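Local coordinates for protein calreticulin, putative,Calreticulin, putative (Trypanosoma cruzi, PDB 5HCF) that probably acts as a lectin-like chaperone, binding carbohydrate and peptide through a globular domain with the legume lectin fold, at residues 20-29 with 41-52; 111-120 with 132-141. All coordinates share one frame; numbering follows the deposited sequence. Where two conformers were deposited one is given.

Contact 1. Residues 20-29 with 41-52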
loop_
_atom_site.group_PDB
_atom_site.type_symbol
_atom_site.label_atom_id
_atom_site.label_comp_id
_atom_site.label_asym_id
_atom_site.label_seq_id
_atom_site.Cartn_x
_atom_site.Cartn_y
_atom_site.Cartn_z
ATOM N N ARG A 20 -3.643 -20.633 7.741
ATOM C CA ARG A 20 -2.607 -21.645 7.543
ATOM C C ARG A 20 -1.789 -21.736 8.830
ATOM O O ARG A 20 -1.609 -20.735 9.519
ATOM C CB ARG A 20 -1.710 -21.284 6.350
ATOM C CG ARG A 20 -2.492 -20.871 5.107
ATOM C CD ARG A 20 -1.617 -20.421 3.927
ATOM N NE ARG A 20 -1.075 -21.533 3.150
ATOM C CZ ARG A 20 0.196 -21.918 3.159
ATOM N NH1 ARG A 20 1.076 -21.289 3.923
ATOM N NH2 ARG A 20 0.584 -22.940 2.407
ATOM N N ASP A 21 -1.303 -22.926 9.169
ATOM C CA ASP A 21 -0.542 -23.088 10.408
ATOM C C ASP A 21 0.925 -22.700 10.228
ATOM O O ASP A 21 1.736 -22.868 11.139
ATOM C CB ASP A 21 -0.632 -24.530 10.927
ATOM C CG ASP A 21 0.036 -25.544 9.999
ATOM O OD1 ASP A 21 0.691 -25.145 9.012
ATOM O OD2 ASP A 21 -0.076 -26.758 10.275
ATOM N N ASP A 22 1.263 -22.184 9.050
ATOM C CA ASP A 22 2.658 -21.917 8.733
ATOM C C ASP A 22 2.932 -20.513 8.197
ATOM O O ASP A 22 3.914 -20.308 7.486
ATOM C CB ASP A 22 3.166 -22.956 7.725
ATOM C CG ASP A 22 2.442 -22.885 6.389
ATOM O OD1 ASP A 22 1.560 -22.018 6.226
ATOM O OD2 ASP A 22 2.759 -23.700 5.499
ATOM N N PHE A 23 2.079 -19.550 8.530
ATOM C CA PHE A 23 2.372 -18.165 8.178
ATOM C C PHE A 23 3.704 -17.760 8.796
ATOM O O PHE A 23 4.089 -18.269 9.847
ATOM C CB PHE A 23 1.262 -17.217 8.628
ATOM C CG PHE A 23 0.062 -17.217 7.728
ATOM C CD1 PHE A 23 0.180 -16.857 6.398
ATOM C CD2 PHE A 23 -1.188 -17.549 8.217
ATOM C CE1 PHE A 23 -0.921 -16.853 5.564
ATOM C CE2 PHE A 23 -2.297 -17.541 7.387
ATOM C CZ PHE A 23 -2.162 -17.192 6.060
ATOM N N GLY A 24 4.402 -16.842 8.140
ATOM C CA GLY A 24 5.730 -16.444 8.569
ATOM C C GLY A 24 5.725 -15.624 9.842
ATOM O O GLY A 24 4.722 -15.002 10.186
ATOM N N LYS A 25 6.849 -15.628 10.549
ATOM C CA LYS A 25 6.951 -14.867 11.787
ATOM C C LYS A 25 7.369 -13.426 11.516
ATOM O O LYS A 25 8.184 -13.157 10.635
ATOM C CB LYS A 25 7.945 -15.536 12.745
ATOM C CG LYS A 25 8.409 -14.651 13.897
ATOM C CD LYS A 25 9.706 -15.171 14.510
ATOM C CE LYS A 25 10.322 -14.153 15.463
ATOM N NZ LYS A 25 11.706 -14.528 15.869
ATOM N N VAL A 26 6.799 -12.503 12.282
ATOM C CA VAL A 26 7.140 -11.095 12.162
ATOM C C VAL A 26 7.611 -10.561 13.507
ATOM O O VAL A 26 7.295 -11.125 14.555
ATOM C CB VAL A 26 5.946 -10.247 11.662
ATOM C CG1 VAL A 26 5.373 -10.831 10.372
ATOM C CG2 VAL A 26 4.876 -10.131 12.743
ATOM N N GLU A 27 8.362 -9.467 13.471
ATOM C CA GLU A 27 8.880 -8.856 14.687
ATOM C C GLU A 27 9.049 -7.352 14.510
ATOM O O GLU A 27 9.139 -6.856 13.390
ATOM C CB GLU A 27 10.218 -9.481 15.075
ATOM C CG GLU A 27 11.355 -9.040 14.173
ATOM C CD GLU A 27 12.656 -9.733 14.491
ATOM O OE1 GLU A 27 12.746 -10.375 15.561
ATOM O OE2 GLU A 27 13.589 -9.625 13.670
ATOM N N ILE A 28 9.093 -6.633 15.623
ATOM C CA ILE A 28 9.445 -5.224 15.599
ATOM C C ILE A 28 10.966 -5.115 15.563
ATOM O O ILE A 28 11.651 -5.666 16.426
ATOM C CB ILE A 28 8.883 -4.473 16.824
ATOM C CG1 ILE A 28 7.350 -4.552 16.846
ATOM C CG2 ILE A 28 9.375 -3.033 16.846
ATOM C CD1 ILE A 28 6.670 -4.011 15.598
ATOM N N SER A 29 11.495 -4.404 14.574
ATOM C CA SER A 29 12.941 -4.350 14.374
ATOM C C SER A 29 13.363 -3.214 13.449
ATOM O O SER A 29 12.587 -2.767 12.603
ATOM C CB SER A 29 13.446 -5.680 13.813
ATOM O OG SER A 29 14.640 -5.490 13.076
ATOM N N LYS A 41 12.546 1.592 13.714
ATOM C CA LYS A 41 11.847 0.359 14.060
ATOM C C LYS A 41 10.531 0.233 13.295
ATOM O O LYS A 41 9.860 1.231 13.018
ATOM C CB LYS A 41 11.595 0.283 15.567
ATOM C CG LYS A 41 12.848 0.027 16.391
ATOM C CD LYS A 41 12.516 -0.179 17.862
ATOM C CE LYS A 41 13.682 -0.814 18.605
ATOM N NZ LYS A 41 13.416 -0.908 20.070
ATOM N N GLY A 42 10.172 -1.000 12.953
ATOM C CA GLY A 42 8.956 -1.262 12.206
ATOM C C GLY A 42 8.629 -2.740 12.144
ATOM O O GLY A 42 9.270 -3.555 12.805
ATOM N N LEU A 43 7.621 -3.083 11.349
ATOM C CA LEU A 43 7.190 -4.467 11.204
ATOM C C LEU A 43 8.106 -5.192 10.228
ATOM O O LEU A 43 8.175 -4.847 9.047
ATOM C CB LEU A 43 5.738 -4.528 10.728
ATOM C CG LEU A 43 5.002 -5.865 10.804
ATOM C CD1 LEU A 43 5.464 -6.798 9.713
ATOM C CD2 LEU A 43 5.194 -6.497 12.173
ATOM N N ARG A 44 8.820 -6.191 10.728
ATOM C CA ARG A 44 9.811 -6.889 9.922
ATOM C C ARG A 44 9.418 -8.341 9.674
ATOM O O ARG A 44 9.131 -9.088 10.614
ATOM C CB ARG A 44 11.182 -6.821 10.599
ATOM C CG ARG A 44 12.283 -7.554 9.866
ATOM C CD ARG A 44 13.605 -7.427 10.609
ATOM N NE ARG A 44 14.665 -8.188 9.953
ATOM C CZ ARG A 44 14.880 -9.486 10.140
ATOM N NH1 ARG A 44 14.119 -10.176 10.978
ATOM N NH2 ARG A 44 15.863 -10.092 9.490
ATOM N N LEU A 45 9.399 -8.733 8.404
ATOM C CA LEU A 45 9.134 -10.116 8.040
ATOM C C LEU A 45 10.439 -10.901 8.147
ATOM O O LEU A 45 11.461 -10.487 7.604
ATOM C CB LEU A 45 8.542 -10.203 6.635
ATOM C CG LEU A 45 7.460 -9.169 6.322
ATOM C CD1 LEU A 45 6.649 -9.599 5.115
ATOM C CD2 LEU A 45 6.555 -8.936 7.524
ATOM N N THR A 46 10.396 -12.026 8.854
ATOM C CA THR A 46 11.611 -12.698 9.313
ATOM C C THR A 46 12.022 -13.933 8.520
ATOM O O THR A 46 13.207 -14.246 8.442
ATOM C CB THR A 46 11.481 -13.116 10.793
ATOM O OG1 THR A 46 10.398 -14.044 10.943
ATOM C CG2 THR A 46 11.222 -11.900 11.664
ATOM N N GLU A 47 11.057 -14.643 7.947
ATOM C CA GLU A 47 11.335 -15.969 7.412
ATOM C C GLU A 47 11.248 -16.049 5.891
ATOM O O GLU A 47 10.263 -15.628 5.284
ATOM C CB GLU A 47 10.377 -16.985 8.035
ATOM C CG GLU A 47 10.564 -17.174 9.536
ATOM C CD GLU A 47 9.699 -18.286 10.093
ATOM O OE1 GLU A 47 8.459 -18.125 10.108
ATOM O OE2 GLU A 47 10.259 -19.323 10.506
ATOM N N ASP A 48 12.295 -16.604 5.288
ATOM C CA ASP A 48 12.357 -16.801 3.843
ATOM C C ASP A 48 11.296 -17.786 3.381
ATOM O O ASP A 48 10.933 -18.701 4.116
ATOM C CB ASP A 48 13.740 -17.312 3.427
ATOM C CG ASP A 48 14.811 -16.250 3.533
ATOM O OD1 ASP A 48 14.456 -15.090 3.841
ATOM O OD2 ASP A 48 16.001 -16.575 3.311
ATOM N N ALA A 49 10.802 -17.592 2.165
ATOM C CA ALA A 49 9.882 -18.545 1.543
ATOM C C ALA A 49 8.629 -18.812 2.385
ATOM O O ALA A 49 8.286 -19.966 2.642
ATOM C CB ALA A 49 10.608 -19.859 1.255
ATOM N N ARG A 50 7.950 -17.745 2.787
ATOM C CA ARG A 50 6.731 -17.862 3.579
ATOM C C ARG A 50 5.637 -16.938 3.060
ATOM O O ARG A 50 5.908 -15.932 2.409
ATOM C CB ARG A 50 7.009 -17.540 5.057
ATOM C CG ARG A 50 8.028 -18.445 5.736
ATOM C CD ARG A 50 7.411 -19.767 6.160
ATOM N NE ARG A 50 8.422 -20.743 6.560
ATOM C CZ ARG A 50 9.222 -21.375 5.705
ATOM N NH1 ARG A 50 9.128 -21.120 4.409
ATOM N NH2 ARG A 50 10.115 -22.251 6.143
ATOM N N PHE A 51 4.395 -17.283 3.364
ATOM C CA PHE A 51 3.285 -16.358 3.201
ATOM C C PHE A 51 3.133 -15.577 4.498
ATOM O O PHE A 51 3.440 -16.086 5.575
ATOM C CB PHE A 51 1.985 -17.087 2.872
ATOM C CG PHE A 51 1.961 -17.710 1.509
ATOM C CD1 PHE A 51 1.565 -16.971 0.404
ATOM C CD2 PHE A 51 2.314 -19.037 1.332
ATOM C CE1 PHE A 51 1.526 -17.545 -0.855
ATOM C CE2 PHE A 51 2.278 -19.618 0.073
ATOM C CZ PHE A 51 1.880 -18.870 -1.020
ATOM N N TYR A 52 2.672 -14.339 4.401
ATOM C CA TYR A 52 2.374 -13.565 5.597
ATOM C C TYR A 52 0.930 -13.068 5.537
ATOM O O TYR A 52 0.416 -12.759 4.464
ATOM C CB TYR A 52 3.356 -12.397 5.743
ATOM C CG TYR A 52 4.787 -12.840 5.971
ATOM C CD1 TYR A 52 5.577 -13.291 4.914
ATOM C CD2 TYR A 52 5.346 -12.813 7.243
ATOM C CE1 TYR A 52 6.887 -13.702 5.125
ATOM C CE2 TYR A 52 6.651 -13.221 7.462
ATOM C CZ TYR A 52 7.417 -13.666 6.403
ATOM O OH TYR A 52 8.714 -14.072 6.636
#
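Strands 26-29 and 42-45 pair antiparallel, with Val26 opposite Leu45 and Ile28 opposite Leu43 as non-hydrogen-bonded pairs and Glu27 opposite Arg44 and Ser29 opposite Gly42 as hydrogen-bonded ones; the short strand axes approach to 4.6 Å, their directions 136° apart, a strong twist. On the face carrying Val26, CG1 touches Leu45 CD2 at 3.6 Å and the CD2 edge of the Tyr52 ring, while CG2 leans on Leu43 CD2. The other face is polar. Arg44, its CG anti to the backbone N (chi1 178°) and its chain straight as far as NE, runs beside Glu27 in the same direction and forms a salt bridge, NH1 to OE2 at 2.8 Å. The hydrogen bond within it is weak, the attraction probably largely one of charge, and Ser29 OG, which takes its own bond from Gly31, packs against Arg44 CD.

Where the strands part, main-chain and side-chain bonds are mixed. Lys25 O receives Thr46 N at 3.1 Å, and Lys25 N donates to Glu47 OE1 (3.0 Å), on the anti side and 26° out of the carboxylate plane. Gly24 lies over one face of Tyr52, CA 4.0 Å from the ring centroid, a CH-pi contact; Leu45 CD1 covers the opposite face. Tyr52 OH in turn donates to Glu47 O at 2.6 Å. Gly24 N binds Phe51 O at 2.8 Å. The loop before 26-29 is thus joined to strand 50-62 of the opposing sheet, and the two paired strands form a twisted margin of a legume-lectin beta sandwich, 42-45 continuing to strand 223-230.

Contact 2. Residues 111-120 with 132-141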
loop_
_atom_site.group_PDB
_atom_site.type_symbol
_atom_site.label_atom_id
_atom_site.label_comp_id
_atom_site.label_asym_id
_atom_site.label_seq_id
_atom_site.Cartn_x
_atom_site.Cartn_y
_atom_site.Cartn_z
ATOM N N PRO A 111 4.434 -1.866 -3.471
ATOM C CA PRO A 111 5.407 -2.473 -4.388
ATOM C C PRO A 111 5.319 -3.994 -4.432
ATOM O O PRO A 111 5.011 -4.626 -3.421
ATOM C CB PRO A 111 6.752 -2.021 -3.811
ATOM C CG PRO A 111 6.482 -1.851 -2.355
ATOM C CD PRO A 111 5.091 -1.279 -2.290
ATOM N N ASP A 112 5.598 -4.570 -5.598
ATOM C CA ASP A 112 5.601 -6.020 -5.761
ATOM C C ASP A 112 6.623 -6.385 -6.826
ATOM O O ASP A 112 6.677 -5.769 -7.885
ATOM C CB ASP A 112 4.209 -6.540 -6.137
ATOM C CG ASP A 112 4.125 -8.060 -6.114
ATOM O OD1 ASP A 112 5.033 -8.711 -5.548
ATOM O OD2 ASP A 112 3.145 -8.607 -6.659
ATOM N N ARG A 113 7.457 -7.375 -6.532
ATOM C CA ARG A 113 8.501 -7.776 -7.465
ATOM C C ARG A 113 8.791 -9.274 -7.413
ATOM O O ARG A 113 8.764 -9.897 -6.343
ATOM C CB ARG A 113 9.781 -6.985 -7.174
ATOM C CG ARG A 113 11.004 -7.425 -7.965
ATOM C CD ARG A 113 12.137 -7.839 -7.036
ATOM N NE ARG A 113 12.747 -6.698 -6.353
ATOM C CZ ARG A 113 13.960 -6.218 -6.622
ATOM N NH1 ARG A 113 14.710 -6.779 -7.565
ATOM N NH2 ARG A 113 14.429 -5.179 -5.940
ATOM N N CYS A 114 9.073 -9.842 -8.581
ATOM C CA CYS A 114 9.449 -11.242 -8.699
ATOM C C CYS A 114 10.195 -11.430 -10.017
ATOM O O CYS A 114 9.595 -11.394 -11.091
ATOM C CB CYS A 114 8.217 -12.145 -8.630
ATOM S SG CYS A 114 8.576 -13.873 -8.266
ATOM N N GLY A 115 11.505 -11.631 -9.934
ATOM C CA GLY A 115 12.333 -11.714 -11.123
ATOM C C GLY A 115 12.436 -10.368 -11.810
ATOM O O GLY A 115 12.621 -9.340 -11.159
ATOM N N SER A 116 12.304 -10.370 -13.132
ATOM C CA SER A 116 12.388 -9.137 -13.912
ATOM C C SER A 116 11.058 -8.390 -13.893
ATOM O O SER A 116 10.896 -7.353 -14.533
ATOM C CB SER A 116 12.821 -9.439 -15.344
ATOM O OG SER A 116 11.921 -10.347 -15.951
ATOM N N GLN A 117 10.111 -8.938 -13.146
ATOM C CA GLN A 117 8.793 -8.347 -12.987
ATOM C C GLN A 117 8.763 -7.370 -11.803
ATOM O O GLN A 117 9.163 -7.716 -10.690
ATOM C CB GLN A 117 7.761 -9.464 -12.801
ATOM C CG GLN A 117 6.331 -8.998 -12.665
ATOM C CD GLN A 117 5.391 -10.142 -12.344
ATOM O OE1 GLN A 117 5.051 -10.373 -11.181
ATOM N NE2 GLN A 117 4.967 -10.869 -13.378
ATOM N N ASN A 118 8.269 -6.156 -12.045
ATOM C CA ASN A 118 8.296 -5.090 -11.038
ATOM C C ASN A 118 7.215 -4.044 -11.300
ATOM O O ASN A 118 7.166 -3.449 -12.375
ATOM C CB ASN A 118 9.687 -4.426 -11.012
ATOM C CG ASN A 118 9.802 -3.295 -9.989
ATOM O OD1 ASN A 118 8.915 -2.448 -9.852
ATOM N ND2 ASN A 118 10.920 -3.275 -9.272
ATOM N N ARG A 119 6.359 -3.810 -10.312
ATOM C CA ARG A 119 5.348 -2.764 -10.430
ATOM C C ARG A 119 4.816 -2.325 -9.072
ATOM O O ARG A 119 4.965 -3.031 -8.068
ATOM C CB ARG A 119 4.180 -3.233 -11.299
ATOM C CG ARG A 119 3.188 -4.124 -10.567
ATOM C CD ARG A 119 1.978 -4.414 -11.436
ATOM N NE ARG A 119 1.268 -3.184 -11.781
ATOM C CZ ARG A 119 0.104 -3.139 -12.421
ATOM N NH1 ARG A 119 -0.506 -4.260 -12.789
ATOM N NH2 ARG A 119 -0.456 -1.967 -12.687
ATOM N N VAL A 120 4.186 -1.155 -9.051
ATOM C CA VAL A 120 3.448 -0.712 -7.877
ATOM C C VAL A 120 1.975 -1.035 -8.069
ATOM O O VAL A 120 1.350 -0.564 -9.013
ATOM C CB VAL A 120 3.631 0.800 -7.622
ATOM C CG1 VAL A 120 2.858 1.231 -6.385
ATOM C CG2 VAL A 120 5.118 1.147 -7.499
ATOM N N GLU A 132 -7.143 -3.884 -11.808
ATOM C CA GLU A 132 -5.727 -3.534 -11.796
ATOM C C GLU A 132 -5.462 -2.193 -12.487
ATOM O O GLU A 132 -5.988 -1.914 -13.563
ATOM C CB GLU A 132 -4.898 -4.641 -12.455
ATOM C CG GLU A 132 -4.916 -5.961 -11.694
ATOM C CD GLU A 132 -3.989 -6.997 -12.299
ATOM O OE1 GLU A 132 -3.333 -7.730 -11.526
ATOM O OE2 GLU A 132 -3.919 -7.081 -13.544
ATOM N N TRP A 133 -4.640 -1.373 -11.843
ATOM C CA TRP A 133 -4.200 -0.093 -12.382
ATOM C C TRP A 133 -3.565 -0.261 -13.766
ATOM O O TRP A 133 -2.665 -1.083 -13.949
ATOM C CB TRP A 133 -3.209 0.545 -11.408
ATOM C CG TRP A 133 -2.830 1.966 -11.685
ATOM C CD1 TRP A 133 -3.562 2.903 -12.354
ATOM C CD2 TRP A 133 -1.626 2.623 -11.266
ATOM N NE1 TRP A 133 -2.885 4.099 -12.385
ATOM C CE2 TRP A 133 -1.695 3.954 -11.722
ATOM C CE3 TRP A 133 -0.495 2.210 -10.551
ATOM C CZ2 TRP A 133 -0.679 4.877 -11.486
ATOM C CZ3 TRP A 133 0.515 3.128 -10.318
ATOM C CH2 TRP A 133 0.416 4.446 -10.785
ATOM N N SER A 134 -4.039 0.512 -14.740
ATOM C CA SER A 134 -3.551 0.390 -16.109
ATOM C C SER A 134 -2.094 0.838 -16.268
ATOM O O SER A 134 -1.406 0.377 -17.171
ATOM C CB SER A 134 -4.433 1.189 -17.071
ATOM O OG SER A 134 -4.328 2.580 -16.831
ATOM N N LYS A 135 -1.627 1.738 -15.407
ATOM C CA LYS A 135 -0.259 2.241 -15.509
ATOM C C LYS A 135 0.714 1.357 -14.741
ATOM O O LYS A 135 0.394 0.868 -13.656
ATOM C CB LYS A 135 -0.173 3.682 -14.999
ATOM C CG LYS A 135 -1.014 4.659 -15.804
ATOM C CD LYS A 135 -0.569 6.096 -15.607
ATOM C CE LYS A 135 -1.185 6.990 -16.673
ATOM N NZ LYS A 135 -0.987 8.436 -16.391
ATOM N N ARG A 136 1.909 1.165 -15.295
ATOM C CA ARG A 136 2.879 0.285 -14.659
ATOM C C ARG A 136 4.124 1.082 -14.263
ATOM O O ARG A 136 4.992 1.344 -15.098
ATOM C CB ARG A 136 3.253 -0.871 -15.592
ATOM C CG ARG A 136 2.043 -1.620 -16.137
ATOM C CD ARG A 136 2.392 -2.928 -16.838
ATOM N NE ARG A 136 2.454 -4.059 -15.916
ATOM C CZ ARG A 136 3.515 -4.420 -15.202
ATOM N NH1 ARG A 136 4.644 -3.725 -15.271
ATOM N NH2 ARG A 136 3.438 -5.475 -14.400
ATOM N N ILE A 137 4.185 1.494 -12.999
ATOM C CA ILE A 137 5.364 2.166 -12.457
ATOM C C ILE A 137 6.227 1.205 -11.646
ATOM O O ILE A 137 5.759 0.595 -10.683
ATOM C CB ILE A 137 4.984 3.363 -11.568
ATOM C CG1 ILE A 137 4.700 4.599 -12.424
ATOM C CG2 ILE A 137 6.109 3.672 -10.593
ATOM C CD1 ILE A 137 3.445 4.499 -13.245
ATOM N N ARG A 138 7.489 1.066 -12.042
ATOM C CA ARG A 138 8.435 0.243 -11.293
ATOM C C ARG A 138 8.930 0.989 -10.055
ATOM O O ARG A 138 9.161 2.199 -10.097
ATOM C CB ARG A 138 9.619 -0.164 -12.174
ATOM C CG ARG A 138 9.263 -1.113 -13.301
ATOM C CD ARG A 138 10.515 -1.527 -14.061
ATOM N NE ARG A 138 10.305 -2.723 -14.871
ATOM C CZ ARG A 138 10.839 -3.912 -14.601
ATOM N NH1 ARG A 138 11.627 -4.063 -13.543
ATOM N NH2 ARG A 138 10.588 -4.948 -15.392
ATOM N N PHE A 139 9.086 0.267 -8.951
ATOM C CA PHE A 139 9.601 0.874 -7.730
ATOM C C PHE A 139 11.100 0.643 -7.656
ATOM O O PHE A 139 11.608 -0.301 -8.259
ATOM C CB PHE A 139 8.887 0.320 -6.490
ATOM C CG PHE A 139 9.239 -1.105 -6.164
ATOM C CD1 PHE A 139 8.534 -2.157 -6.735
ATOM C CD2 PHE A 139 10.267 -1.393 -5.276
ATOM C CE1 PHE A 139 8.853 -3.468 -6.432
ATOM C CE2 PHE A 139 10.592 -2.696 -4.970
ATOM C CZ PHE A 139 9.882 -3.738 -5.545
ATOM N N PRO A 140 11.813 1.510 -6.917
ATOM C CA PRO A 140 13.278 1.463 -6.873
ATOM C C PRO A 140 13.787 0.158 -6.277
ATOM O O PRO A 140 13.308 -0.285 -5.234
ATOM C CB PRO A 140 13.655 2.659 -5.990
ATOM C CG PRO A 140 12.413 3.488 -5.862
ATOM C CD PRO A 140 11.253 2.582 -6.079
ATOM N N GLU A 141 14.751 -0.455 -6.953
ATOM C CA GLU A 141 15.262 -1.748 -6.534
ATOM C C GLU A 141 16.566 -1.571 -5.784
ATOM O O GLU A 141 17.646 -1.798 -6.325
ATOM C CB GLU A 141 15.444 -2.668 -7.744
ATOM C CG GLU A 141 14.125 -3.127 -8.331
ATOM C CD GLU A 141 14.290 -4.037 -9.524
ATOM O OE1 GLU A 141 13.258 -4.564 -10.006
ATOM O OE2 GLU A 141 15.445 -4.229 -9.975
HETATM O O HOH W 1 6.824 -5.976 -14.488
HETATM O O HOH W 2 2.453 -0.125 -11.446
#
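A beta hairpin, strands 107-114 and 117-126 joined by a type II' turn from Cys114 to Gln117, is wrapped by the irregular segment 132-141 in this lectin-fold domain. The Phe139 ring is held between the side chains of Pro111 and Asn118, one from each strand of the hairpin: Pro111 CB makes a CH-pi contact over the centre of one face, 3.5 Å from the centroid, and Asn118 ND2 lies above the opposite face toward the rim. A chi1 of 180° swings the Asn118 amide away from its own backbone N and across to segment 132-141, where OD1 accepts Phe139 N at 2.9 Å and ND2 donates to Glu141 OE1 at 2.8 Å and to Phe139 O, so three bonds fix its rotation. In the conformer given, one of two, the Arg113 guanidinium stacks on the Glu141 carboxylate, a tentative salt bridge of charge alone. Arg138 NH2 donates to Ser116 O in the turn at 2.6 Å, its guanidinium lying over Asn118 CB.

Further along, Arg119 NH2 points at Trp133 O (2.7 Å) in the guanidinium plane and bonds weakly to Lys135 O. A water accepts from Arg119 NE and Ile137 N, while Val120 N binds Ile137 O directly at 2.9 Å. Outside the two segments, Phe139 and Val120 pack on Tyr148 of strand 145-152, Trp133 stacks with Trp176 and bonds to Tyr158 of strand 157-162, and the disulfide Cys83-Cys114 ties the hairpin tip to strand 83-91.

Both contacts are partly buried. Contact 1, centred about 17 Å from the centre of the chain, lies farther out than contact 2, at about 12 Å; their own centres are about 22 Å apart and they do not touch. They share the seven-stranded sheet, contact 1 through strand 50-62 and contact 2 through strands 107-114 and 117-126, while strands 26-29 and 42-45 belong to the other sheet. The chemistry follows the place: regular main-chain pairing dominates 20-29 with 41-52, whereas 132-141, lacking regular structure, is held to its hairpin mainly by side chains, with arginine and asparagine groups meeting carbonyls and a carboxylate, and by water.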